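Local structure of malate dehydrogenase (Porphyromonas gingivalis, 3FI9) at residues T132-L137 with K312-V317; G100-A105 with M320-A325; E53-G58 with L62-T67. The protein probably catalyses the NAD-dependent interconversion of malate and oxaloacetate, as a two-domain member of the lactate/malate dehydrogenase superfamily. All blocks are in the same frame, centred on the assembly; numbering follows the deposited sequence.

Contact 1 (T132-L137 with K312-V317); sequences TGLVTL and KLRDEV
A chi1 of 173° lays Leu134 CG beside its own carbonyl carbon and carries CD2 out from helix 129-140 to the side chain of Arg314, which leaves its helix in the same way (chi1 175°). The two side chains pass each other at a slant, and the touch is made by aliphatic parts alone: Leu134 CD2 lies 4.1 Å from Arg314 CG. Beyond that methylene the arginine bends at chi3 (63°), and its charged end turns to the next residue of its own helix and, by NH1, to the carbonyl O of His272. NE and NH2 grip a single oxygen of that next residue in a side-on salt bridge: NE is 3.0 Å from Asp315 OD1, and NH2 is 3.1 Å from Asp315 OD1. OD1 lies close to the guanidinium plane, yet both nitrogens come to it from the same face of the carboxylate, tilted out of its plane. With His272 as the separate partner of NH1, the guanidinium is held on two sides, which restricts its rotation. A second apolar touch lies beside the first, where Val135 CG2 is 4.3 Å from Val317 CG1. Both contacts are loose, and all four residues are buried; the helices meet through a few branches and bury little surface between them. Leu98 and Ile323 also pack on Val317, while Ala105, Ala106 and Ile323 pack on Val135, so the valine pair belongs to a larger apolar cluster. Helix 129-140 belongs to the NAD-binding domain and follows strand 121-124, one of the parallel strands of the central sheet; helix 297-319 is the long C-terminal helix of the chain. Their meeting is a packing of the last helix of a lactate/malate dehydrogenase fold against its Rossmann-type NAD-binding domain.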
ATOM      1  N   THR A 132     -12.907   4.518 -22.128  1.00 20.29           N
ATOM      2  CA  THR A 132     -13.649   4.500 -20.858  1.00 18.37           C
ATOM      3  C   THR A 132     -13.746   5.868 -20.222  1.00 18.91           C
ATOM      4  O   THR A 132     -14.804   6.283 -19.704  1.00 18.03           O
ATOM      5  CB  THR A 132     -13.046   3.484 -19.862  1.00 19.71           C
ATOM      6  OG1 THR A 132     -11.653   3.788 -19.635  1.00 17.09           O
ATOM      7  CG2 THR A 132     -13.153   2.079 -20.438  1.00 20.53           C
ATOM      8  N   GLY A 133     -12.630   6.587 -20.226  1.00 17.43           N
ATOM      9  CA  GLY A 133     -12.663   7.925 -19.741  1.00 18.33           C
ATOM     10  C   GLY A 133     -13.586   8.821 -20.561  1.00 17.88           C
ATOM     11  O   GLY A 133     -14.297   9.664 -19.984  1.00 17.33           O
ATOM     12  N   LEU A 134     -13.580   8.681 -21.891  1.00 17.27           N
ATOM     13  CA  LEU A 134     -14.427   9.603 -22.715  1.00 17.37           C
ATOM     14  C   LEU A 134     -15.925   9.278 -22.542  1.00 17.31           C
ATOM     15  O   LEU A 134     -16.781  10.166 -22.447  1.00 18.39           O
ATOM     16  CB  LEU A 134     -14.025   9.494 -24.195  1.00 18.34           C
ATOM     17  CG  LEU A 134     -14.847  10.224 -25.258  1.00 18.36           C
ATOM     18  CD1 LEU A 134     -14.793  11.706 -25.021  1.00 18.38           C
ATOM     19  CD2 LEU A 134     -14.287   9.909 -26.680  1.00 18.42           C
ATOM     20  N   VAL A 135     -16.230   7.990 -22.474  1.00 17.29           N
ATOM     21  CA  VAL A 135     -17.617   7.560 -22.290  1.00 17.15           C
ATOM     22  C   VAL A 135     -18.104   8.006 -20.927  1.00 17.44           C
ATOM     23  O   VAL A 135     -19.220   8.529 -20.782  1.00 16.96           O
ATOM     24  CB  VAL A 135     -17.726   6.033 -22.361  1.00 17.06           C
ATOM     25  CG1 VAL A 135     -19.093   5.572 -21.850  1.00 15.53           C
ATOM     26  CG2 VAL A 135     -17.478   5.529 -23.804  1.00 16.44           C
ATOM     27  N   THR A 136     -17.281   7.814 -19.901  1.00 17.91           N
ATOM     28  CA  THR A 136     -17.713   8.316 -18.591  1.00 18.27           C
ATOM     29  C   THR A 136     -17.996   9.801 -18.594  1.00 19.27           C
ATOM     30  O   THR A 136     -19.011  10.231 -18.036  1.00 20.07           O
ATOM     31  CB  THR A 136     -16.721   7.959 -17.451  1.00 19.03           C
ATOM     32  OG1 THR A 136     -16.696   6.556 -17.278  1.00 18.05           O
ATOM     33  CG2 THR A 136     -17.165   8.574 -16.129  1.00 18.36           C
ATOM     34  N   LEU A 137     -17.077  10.614 -19.149  1.00 18.27           N
ATOM     35  CA  LEU A 137     -17.288  12.051 -19.258  1.00 18.67           C
ATOM     36  C   LEU A 137     -18.632  12.382 -19.925  1.00 19.14           C
ATOM     37  O   LEU A 137     -19.426  13.183 -19.417  1.00 18.41           O
ATOM     38  CB  LEU A 137     -16.136  12.692 -20.071  1.00 19.09           C
ATOM     39  CG  LEU A 137     -16.172  14.196 -20.293  1.00 18.75           C
ATOM     40  CD1 LEU A 137     -16.442  14.967 -18.986  1.00 16.83           C
ATOM     41  CD2 LEU A 137     -14.931  14.734 -21.079  1.00 18.34           C
ATOM     42  N   LYS A 312      -9.876   6.151 -34.488  1.00 23.51           N
ATOM     43  CA  LYS A 312     -10.525   4.949 -35.001  1.00 24.59           C
ATOM     44  C   LYS A 312     -11.269   4.135 -33.945  1.00 24.92           C
ATOM     45  O   LYS A 312     -12.375   3.629 -34.211  1.00 23.13           O
ATOM     46  CB  LYS A 312      -9.549   4.063 -35.768  1.00 26.21           C
ATOM     47  CG  LYS A 312      -9.214   4.683 -37.117  1.00 29.46           C
ATOM     48  CD  LYS A 312      -8.081   3.934 -37.788  1.00 35.63           C
ATOM     49  CE  LYS A 312      -8.320   2.451 -37.754  1.00 37.78           C
ATOM     50  NZ  LYS A 312      -7.535   1.802 -38.854  1.00 43.88           N
ATOM     51  N   LEU A 313     -10.695   4.018 -32.750  1.00 23.94           N
ATOM     52  CA  LEU A 313     -11.357   3.273 -31.672  1.00 24.18           C
ATOM     53  C   LEU A 313     -12.613   4.027 -31.186  1.00 23.71           C
ATOM     54  O   LEU A 313     -13.656   3.421 -30.948  1.00 23.35           O
ATOM     55  CB  LEU A 313     -10.400   3.044 -30.479  1.00 24.22           C
ATOM     56  CG  LEU A 313     -10.777   1.880 -29.555  1.00 27.80           C
ATOM     57  CD1 LEU A 313     -10.771   0.558 -30.358  1.00 26.87           C
ATOM     58  CD2 LEU A 313      -9.854   1.781 -28.356  1.00 27.95           C
ATOM     59  N   ARG A 314     -12.500   5.343 -31.040  1.00 22.33           N
ATOM     60  CA  ARG A 314     -13.652   6.167 -30.699  1.00 22.94           C
ATOM     61  C   ARG A 314     -14.797   5.914 -31.680  1.00 24.26           C
ATOM     62  O   ARG A 314     -15.934   5.742 -31.264  1.00 24.29           O
ATOM     63  CB  ARG A 314     -13.292   7.639 -30.730  1.00 22.47           C
ATOM     64  CG  ARG A 314     -14.453   8.600 -30.515  1.00 22.06           C
ATOM     65  CD  ARG A 314     -14.086   9.974 -31.124  1.00 23.87           C
ATOM     66  NE  ARG A 314     -13.880   9.889 -32.579  1.00 22.69           N
ATOM     67  CZ  ARG A 314     -13.157  10.757 -33.287  1.00 21.98           C
ATOM     68  NH1 ARG A 314     -12.590  11.772 -32.681  1.00 22.69           N
ATOM     69  NH2 ARG A 314     -13.012  10.616 -34.607  1.00 18.97           N
ATOM     70  N   ASP A 315     -14.488   5.861 -32.977  1.00 24.22           N
ATOM     71  CA  ASP A 315     -15.532   5.690 -33.991  1.00 25.37           C
ATOM     72  C   ASP A 315     -16.190   4.289 -33.953  1.00 25.39           C
ATOM     73  O   ASP A 315     -17.393   4.162 -34.204  1.00 25.62           O
ATOM     74  CB  ASP A 315     -15.000   6.014 -35.396  1.00 25.22           C
ATOM     75  CG  ASP A 315     -14.655   7.490 -35.583  1.00 27.28           C
ATOM     76  OD1 ASP A 315     -15.168   8.386 -34.840  1.00 25.73           O
ATOM     77  OD2 ASP A 315     -13.860   7.755 -36.516  1.00 28.85           O
ATOM     78  N   GLU A 316     -15.432   3.249 -33.620  1.00 25.57           N
ATOM     79  CA  GLU A 316     -16.032   1.951 -33.314  1.00 26.45           C
ATOM     80  C   GLU A 316     -17.115   2.040 -32.238  1.00 25.80           C
ATOM     81  O   GLU A 316     -18.209   1.484 -32.378  1.00 24.98           O
ATOM     82  CB  GLU A 316     -14.989   0.955 -32.806  1.00 27.49           C
ATOM     83  CG  GLU A 316     -14.249   0.168 -33.855  1.00 32.54           C
ATOM     84  CD  GLU A 316     -13.456  -0.972 -33.248  1.00 36.76           C
ATOM     85  OE1 GLU A 316     -12.217  -0.925 -33.362  1.00 41.89           O
ATOM     86  OE2 GLU A 316     -14.067  -1.913 -32.670  1.00 36.79           O
ATOM     87  N   VAL A 317     -16.796   2.714 -31.136  1.00 25.43           N
ATOM     88  CA  VAL A 317     -17.734   2.814 -30.033  1.00 24.03           C
ATOM     89  C   VAL A 317     -18.937   3.725 -30.350  1.00 24.44           C
ATOM     90  O   VAL A 317     -20.033   3.557 -29.786  1.00 23.85           O
ATOM     91  CB  VAL A 317     -16.973   3.188 -28.731  1.00 24.52           C
ATOM     92  CG1 VAL A 317     -17.943   3.293 -27.506  1.00 23.10           C
ATOM     93  CG2 VAL A 317     -15.876   2.131 -28.464  1.00 23.57           C
TER

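Contact 2 (G100-A105 with M320-A325); sequences GNAEIA and MGIIPA
Ile322 points its CD1 methyl at helix 94-115, where it meets two consecutive residues, Ala102 and Glu103. The Ala102 methyl is directed at the loop, and its CB is 3.8 Å from Ile322 CD1. Glu103 leaves its helix to one side of the loop, but a bend at chi2 (-69°) brings its carboxylate back over the isoleucine, the two side chains running at a slant to each other. The closest approach is Glu103 OE2 to Ile322 CD1, 3.4 Å, and both carboxylate oxygens also lie near CG1. This is a van der Waals touch of a charged group on an aliphatic tip; the charge itself is answered within the helix, where OE2 forms a salt bridge with Lys99 one turn earlier. Ile322 CG1 stands anti to its carbonyl carbon (chi1 -72°), which carries CD1 forward to the helix. Just before it, Gly321 ends helix 297-319 in a Schellman motif, its positive phi turning the chain into the loop. The isoleucine thus sits between helices: helix 94-115 in front, Val317 of helix 297-319 beside it, and Tyr139 of helix 129-140 hydrogen-bonded to its carbonyl O.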
ATOM      1  N   GLY A 100     -17.839  -4.311 -23.538  1.00 27.07           N
ATOM      2  CA  GLY A 100     -18.079  -4.551 -22.131  1.00 25.74           C
ATOM      3  C   GLY A 100     -17.558  -3.415 -21.270  1.00 24.38           C
ATOM      4  O   GLY A 100     -18.267  -2.909 -20.386  1.00 23.92           O
ATOM      5  N   ASN A 101     -16.335  -2.971 -21.531  1.00 23.87           N
ATOM      6  CA  ASN A 101     -15.797  -1.854 -20.736  1.00 23.73           C
ATOM      7  C   ASN A 101     -16.431  -0.508 -21.083  1.00 23.44           C
ATOM      8  O   ASN A 101     -16.610   0.360 -20.198  1.00 22.72           O
ATOM      9  CB  ASN A 101     -14.274  -1.761 -20.890  1.00 23.70           C
ATOM     10  CG  ASN A 101     -13.581  -2.847 -20.161  1.00 26.57           C
ATOM     11  OD1 ASN A 101     -13.633  -2.904 -18.935  1.00 27.14           O
ATOM     12  ND2 ASN A 101     -12.940  -3.747 -20.902  1.00 27.51           N
ATOM     13  N   ALA A 102     -16.766  -0.315 -22.359  1.00 22.47           N
ATOM     14  CA  ALA A 102     -17.468   0.919 -22.715  1.00 22.98           C
ATOM     15  C   ALA A 102     -18.815   0.987 -21.998  1.00 22.45           C
ATOM     16  O   ALA A 102     -19.222   2.073 -21.525  1.00 21.79           O
ATOM     17  CB  ALA A 102     -17.646   1.054 -24.213  1.00 22.84           C
ATOM     18  N   GLU A 103     -19.508  -0.149 -21.927  1.00 22.70           N
ATOM     19  CA  GLU A 103     -20.816  -0.222 -21.224  1.00 23.42           C
ATOM     20  C   GLU A 103     -20.687   0.022 -19.716  1.00 22.25           C
ATOM     21  O   GLU A 103     -21.541   0.658 -19.121  1.00 22.26           O
ATOM     22  CB  GLU A 103     -21.519  -1.576 -21.410  1.00 24.62           C
ATOM     23  CG  GLU A 103     -21.846  -1.973 -22.855  1.00 29.01           C
ATOM     24  CD  GLU A 103     -22.920  -1.121 -23.497  1.00 34.51           C
ATOM     25  OE1 GLU A 103     -23.277  -0.072 -22.937  1.00 34.85           O
ATOM     26  OE2 GLU A 103     -23.402  -1.506 -24.587  1.00 36.99           O
ATOM     27  N   ILE A 104     -19.660  -0.518 -19.075  1.00 21.29           N
ATOM     28  CA  ILE A 104     -19.552  -0.250 -17.631  1.00 21.26           C
ATOM     29  C   ILE A 104     -19.211   1.214 -17.435  1.00 19.16           C
ATOM     30  O   ILE A 104     -19.690   1.839 -16.504  1.00 16.51           O
ATOM     31  CB  ILE A 104     -18.496  -1.104 -16.911  1.00 21.91           C
ATOM     32  CG1 ILE A 104     -18.744  -2.570 -17.181  1.00 23.30           C
ATOM     33  CG2 ILE A 104     -18.641  -0.915 -15.397  1.00 24.58           C
ATOM     34  CD1 ILE A 104     -17.459  -3.431 -16.968  1.00 27.18           C
ATOM     35  N   ALA A 105     -18.424   1.774 -18.349  1.00 19.38           N
ATOM     36  CA  ALA A 105     -18.092   3.196 -18.270  1.00 19.25           C
ATOM     37  C   ALA A 105     -19.356   4.039 -18.477  1.00 19.23           C
ATOM     38  O   ALA A 105     -19.548   5.032 -17.801  1.00 17.79           O
ATOM     39  CB  ALA A 105     -17.039   3.580 -19.318  1.00 19.78           C
ATOM     40  N   MET A 320     -21.251   1.374 -32.183  1.00 24.99           N
ATOM     41  CA  MET A 320     -21.944   0.459 -31.293  1.00 25.01           C
ATOM     42  C   MET A 320     -23.141   1.234 -30.713  1.00 24.51           C
ATOM     43  O   MET A 320     -23.943   0.692 -29.993  1.00 24.87           O
ATOM     44  CB  MET A 320     -21.031   0.009 -30.149  1.00 25.52           C
ATOM     45  CG  MET A 320     -19.858  -0.983 -30.464  1.00 26.62           C
ATOM     46  SD  MET A 320     -18.681  -1.138 -29.033  1.00 21.66           S
ATOM     47  CE  MET A 320     -17.368  -2.106 -29.759  1.00 29.22           C
ATOM     48  N   GLY A 321     -23.250   2.514 -31.016  1.00 24.28           N
ATOM     49  CA  GLY A 321     -24.330   3.341 -30.423  1.00 24.39           C
ATOM     50  C   GLY A 321     -24.169   3.777 -28.952  1.00 23.92           C
ATOM     51  O   GLY A 321     -25.136   4.248 -28.315  1.00 22.88           O
ATOM     52  N   ILE A 322     -22.957   3.647 -28.406  1.00 22.58           N
ATOM     53  CA  ILE A 322     -22.736   3.909 -26.990  1.00 22.12           C
ATOM     54  C   ILE A 322     -22.307   5.366 -26.792  1.00 22.66           C
ATOM     55  O   ILE A 322     -22.828   6.115 -25.944  1.00 21.54           O
ATOM     56  CB  ILE A 322     -21.622   2.995 -26.425  1.00 22.70           C
ATOM     57  CG1 ILE A 322     -22.111   1.548 -26.301  1.00 21.65           C
ATOM     58  CG2 ILE A 322     -21.142   3.572 -25.030  1.00 23.79           C
ATOM     59  CD1 ILE A 322     -20.990   0.503 -26.013  1.00 22.70           C
ATOM     60  N   ILE A 323     -21.349   5.768 -27.621  1.00 22.28           N
ATOM     61  CA  ILE A 323     -20.955   7.156 -27.704  1.00 22.41           C
ATOM     62  C   ILE A 323     -21.864   7.784 -28.786  1.00 22.91           C
ATOM     63  O   ILE A 323     -22.024   7.217 -29.873  1.00 23.84           O
ATOM     64  CB  ILE A 323     -19.457   7.223 -28.102  1.00 21.13           C
ATOM     65  CG1 ILE A 323     -18.572   6.576 -27.020  1.00 22.68           C
ATOM     66  CG2 ILE A 323     -19.000   8.652 -28.393  1.00 21.53           C
ATOM     67  CD1 ILE A 323     -17.040   6.661 -27.344  1.00 21.25           C
ATOM     68  N   PRO A 324     -22.471   8.943 -28.499  1.00 23.71           N
ATOM     69  CA  PRO A 324     -23.326   9.568 -29.515  1.00 24.10           C
ATOM     70  C   PRO A 324     -22.512  10.084 -30.691  1.00 24.14           C
ATOM     71  O   PRO A 324     -21.289  10.263 -30.561  1.00 23.26           O
ATOM     72  CB  PRO A 324     -23.944  10.764 -28.780  1.00 24.19           C
ATOM     73  CG  PRO A 324     -23.603  10.575 -27.325  1.00 25.83           C
ATOM     74  CD  PRO A 324     -22.314   9.797 -27.310  1.00 23.64           C
ATOM     75  N   ALA A 325     -23.177  10.289 -31.831  1.00 23.88           N
ATOM     76  CA  ALA A 325     -22.566  10.992 -32.969  1.00 25.13           C
ATOM     77  C   ALA A 325     -21.822  12.219 -32.509  1.00 24.87           C
ATOM     78  O   ALA A 325     -22.309  13.009 -31.686  1.00 24.41           O
ATOM     79  CB  ALA A 325     -23.634  11.408 -33.998  1.00 25.74           C
TER

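Contact 3 (E53-G58 with L62-T67); sequences EIRHCG and LNLTFT
Arg55 and Phe66 meet across a beta-alpha-beta unit of the Rossmann-type domain, in which helix 44-57 returns the chain from strand 37-40 to the edge strand 65-67. The first bond of Arg55, out to CB, points to one side of the strand. Its CG is 4.2 Å from Leu64 CD2, and from there to NE the chain is extended, which carries the guanidinium to the phenylalanine ring. NE donates to the oxygen of a water 3.0 Å away, and that water in turn donates to the carbonyl O of Leu64, so a single bridge ties helix side chain to strand backbone. The guanidinium carbon CZ lies 3.7 Å from Phe66 CE2, while NH1 forms a salt bridge with Glu52, three residues earlier on the same helix. The ring is met at its edge, whereas the guanidinium presents a face to it, the two planes being 69° apart. Phe66 CG stands between its backbone N and carbonyl carbon (chi1 63°), which holds the ring on the helix side of the strand, where Leu47 and Ala51 also touch it. One residue before the arginine, Ile54 makes the apolar part of the contact. Its CB is 3.8 Å from Leu64 CD2, the two side chains crossing at about a right angle, and its CG2 is 3.8 Å from Leu62 CD2. Helix 44-57 also meets the second subunit: Glu53 forms a salt bridge with Arg232 of that subunit, and the carbonyl O of Arg55 accepts a hydrogen bond from Gln170 of that subunit. At the arginine tip, NH2 approaches Phe66 CE2 to 3.3 Å.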
ATOM      1  N   GLU A  53      -9.375  -5.262   6.674  1.00 17.41           N
ATOM      2  CA  GLU A  53      -7.935  -4.962   6.659  1.00 16.70           C
ATOM      3  C   GLU A  53      -7.650  -3.464   6.911  1.00 17.04           C
ATOM      4  O   GLU A  53      -6.754  -3.119   7.671  1.00 16.82           O
ATOM      5  CB  GLU A  53      -7.306  -5.443   5.358  1.00 17.54           C
ATOM      6  CG  GLU A  53      -6.960  -6.953   5.362  1.00 16.98           C
ATOM      7  CD  GLU A  53      -5.451  -7.180   5.185  1.00 19.10           C
ATOM      8  OE1 GLU A  53      -4.664  -6.863   6.097  1.00 20.21           O
ATOM      9  OE2 GLU A  53      -5.060  -7.631   4.092  1.00 20.02           O
ATOM     10  N   ILE A  54      -8.399  -2.580   6.262  1.00 15.26           N
ATOM     11  CA  ILE A  54      -8.180  -1.148   6.452  1.00 15.41           C
ATOM     12  C   ILE A  54      -8.459  -0.750   7.894  1.00 14.74           C
ATOM     13  O   ILE A  54      -7.665  -0.057   8.542  1.00 13.61           O
ATOM     14  CB  ILE A  54      -9.043  -0.319   5.497  1.00 14.32           C
ATOM     15  CG1 ILE A  54      -8.756  -0.799   4.042  1.00 15.84           C
ATOM     16  CG2 ILE A  54      -8.862   1.197   5.782  1.00 15.33           C
ATOM     17  CD1 ILE A  54      -7.258  -0.635   3.623  1.00 16.48           C
ATOM     18  N   ARG A  55      -9.578  -1.241   8.415  1.00 15.45           N
ATOM     19  CA  ARG A  55      -9.915  -0.980   9.802  1.00 14.80           C
ATOM     20  C   ARG A  55      -8.803  -1.423  10.779  1.00 14.97           C
ATOM     21  O   ARG A  55      -8.552  -0.756  11.763  1.00 16.19           O
ATOM     22  CB  ARG A  55     -11.216  -1.700  10.156  1.00 14.16           C
ATOM     23  CG  ARG A  55     -12.446  -1.030   9.586  1.00 13.82           C
ATOM     24  CD  ARG A  55     -13.573  -2.043   9.588  1.00 17.00           C
ATOM     25  NE  ARG A  55     -14.854  -1.442   9.245  1.00 23.86           N
ATOM     26  CZ  ARG A  55     -16.014  -2.112   9.171  1.00 27.89           C
ATOM     27  NH1 ARG A  55     -16.037  -3.415   9.333  1.00 29.45           N
ATOM     28  NH2 ARG A  55     -17.155  -1.486   8.870  1.00 29.56           N
ATOM     29  N   HIS A  56      -8.191  -2.555  10.514  1.00 14.86           N
ATOM     30  CA  HIS A  56      -7.144  -3.085  11.379  1.00 15.31           C
ATOM     31  C   HIS A  56      -5.787  -2.353  11.273  1.00 15.25           C
ATOM     32  O   HIS A  56      -4.874  -2.619  12.069  1.00 14.46           O
ATOM     33  CB  HIS A  56      -6.960  -4.584  11.081  1.00 15.18           C
ATOM     34  CG  HIS A  56      -8.222  -5.395  11.228  1.00 17.78           C
ATOM     35  ND1 HIS A  56      -8.322  -6.687  10.756  1.00 15.04           N
ATOM     36  CD2 HIS A  56      -9.429  -5.095  11.786  1.00 16.71           C
ATOM     37  CE1 HIS A  56      -9.546  -7.141  10.999  1.00 17.93           C
ATOM     38  NE2 HIS A  56     -10.229  -6.194  11.623  1.00 18.84           N
ATOM     39  N   CYS A  57      -5.646  -1.444  10.298  1.00 14.42           N
ATOM     40  CA  CYS A  57      -4.442  -0.586  10.234  1.00 14.74           C
ATOM     41  C   CYS A  57      -4.479   0.461  11.329  1.00 15.18           C
ATOM     42  O   CYS A  57      -3.434   1.007  11.722  1.00 15.87           O
ATOM     43  CB  CYS A  57      -4.374   0.148   8.901  1.00 14.63           C
ATOM     44  SG  CYS A  57      -3.955  -0.973   7.563  1.00 18.49           S
ATOM     45  N   GLY A  58      -5.690   0.797  11.765  1.00 16.09           N
ATOM     46  CA  GLY A  58      -5.890   1.821  12.820  1.00 15.42           C
ATOM     47  C   GLY A  58      -5.600   3.235  12.361  1.00 17.35           C
ATOM     48  O   GLY A  58      -4.828   3.947  13.013  1.00 16.36           O
ATOM     49  N   LEU A  62     -10.337   7.993  10.730  1.00 16.64           N
ATOM     50  CA  LEU A  62     -10.931   7.536   9.483  1.00 17.18           C
ATOM     51  C   LEU A  62     -12.380   7.146   9.743  1.00 18.05           C
ATOM     52  O   LEU A  62     -12.654   6.459  10.718  1.00 19.48           O
ATOM     53  CB  LEU A  62     -10.176   6.325   8.929  1.00 16.39           C
ATOM     54  CG  LEU A  62     -10.505   5.944   7.487  1.00 16.73           C
ATOM     55  CD1 LEU A  62     -10.070   7.068   6.524  1.00 18.58           C
ATOM     56  CD2 LEU A  62      -9.832   4.632   7.110  1.00 15.57           C
ATOM     57  N   ASN A  63     -13.273   7.542   8.864  1.00 17.56           N
ATOM     58  CA  ASN A  63     -14.676   7.096   8.903  1.00 19.64           C
ATOM     59  C   ASN A  63     -14.943   6.174   7.692  1.00 17.71           C
ATOM     60  O   ASN A  63     -15.647   6.559   6.748  1.00 17.03           O
ATOM     61  CB  ASN A  63     -15.616   8.282   8.758  1.00 19.25           C
ATOM     62  CG  ASN A  63     -15.747   9.139  10.055  1.00 29.05           C
ATOM     63  OD1 ASN A  63     -16.008   8.610  11.149  1.00 32.54           O
ATOM     64  ND2 ASN A  63     -15.614  10.474   9.910  1.00 32.12           N
ATOM     65  N   LEU A  64     -14.375   4.983   7.696  1.00 18.21           N
ATOM     66  CA  LEU A  64     -14.482   4.116   6.533  1.00 17.55           C
ATOM     67  C   LEU A  64     -15.916   3.546   6.379  1.00 18.69           C
ATOM     68  O   LEU A  64     -16.523   3.113   7.349  1.00 18.17           O
ATOM     69  CB  LEU A  64     -13.499   2.967   6.663  1.00 17.13           C
ATOM     70  CG  LEU A  64     -13.309   2.120   5.404  1.00 16.91           C
ATOM     71  CD1 LEU A  64     -12.365   2.850   4.356  1.00 14.21           C
ATOM     72  CD2 LEU A  64     -12.719   0.727   5.764  1.00 21.10           C
ATOM     73  N   THR A  65     -16.432   3.543   5.162  1.00 18.54           N
ATOM     74  CA  THR A  65     -17.705   2.924   4.863  1.00 18.64           C
ATOM     75  C   THR A  65     -17.468   1.973   3.691  1.00 19.47           C
ATOM     76  O   THR A  65     -16.540   2.159   2.897  1.00 19.32           O
ATOM     77  CB  THR A  65     -18.879   3.923   4.562  1.00 18.49           C
ATOM     78  OG1 THR A  65     -18.509   4.891   3.562  1.00 19.79           O
ATOM     79  CG2 THR A  65     -19.388   4.647   5.852  1.00 19.40           C
ATOM     80  N   PHE A  66     -18.265   0.923   3.601  1.00 19.13           N
ATOM     81  CA  PHE A  66     -18.199   0.084   2.409  1.00 19.73           C
ATOM     82  C   PHE A  66     -19.581  -0.364   2.041  1.00 20.15           C
ATOM     83  O   PHE A  66     -20.455  -0.503   2.913  1.00 18.84           O
ATOM     84  CB  PHE A  66     -17.243  -1.082   2.548  1.00 19.55           C
ATOM     85  CG  PHE A  66     -17.613  -2.079   3.615  1.00 21.57           C
ATOM     86  CD1 PHE A  66     -18.297  -3.252   3.286  1.00 22.10           C
ATOM     87  CD2 PHE A  66     -17.263  -1.859   4.937  1.00 23.14           C
ATOM     88  CE1 PHE A  66     -18.623  -4.182   4.278  1.00 25.27           C
ATOM     89  CE2 PHE A  66     -17.588  -2.797   5.922  1.00 24.63           C
ATOM     90  CZ  PHE A  66     -18.267  -3.934   5.600  1.00 22.37           C
ATOM     91  N   THR A  67     -19.784  -0.582   0.748  1.00 20.91           N
ATOM     92  CA  THR A  67     -21.099  -0.941   0.261  1.00 20.51           C
ATOM     93  C   THR A  67     -21.032  -1.535  -1.142  1.00 21.17           C
ATOM     94  O   THR A  67     -20.128  -1.204  -1.946  1.00 19.77           O
ATOM     95  CB  THR A  67     -22.072   0.307   0.293  1.00 20.31           C
ATOM     96  OG1 THR A  67     -23.369  -0.078  -0.177  1.00 23.04           O
ATOM     97  CG2 THR A  67     -21.577   1.433  -0.616  1.00 19.74           C
TER
HETATM   98  O   HOH W   1     -15.468   1.458   9.172  1.00 26.60           O

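Overall arrangement
Contacts 1 and 2 form one cluster, their centres 7 Å apart: both fasten the C-terminal end of the chain, helix 297-319 and the loop after it, to helices 129-140 and 94-115. They meet directly where Val317 CG1 is 3.4 Å from Ile323 CG1, and along the chain contact 1 is nested within the loop that contact 2 closes. Contact 3 stands apart, its nearest atoms about 17 Å from contact 1 and 14 Å from contact 2. Different residues of the predicted NAD site lie near each: contact 2 contains Asn101, the Val135 side chain is about 8 Å from that of Phe126, and the Phe66 side chain is about 7 Å from that of Ala16 and 8 Å from that of Asp41.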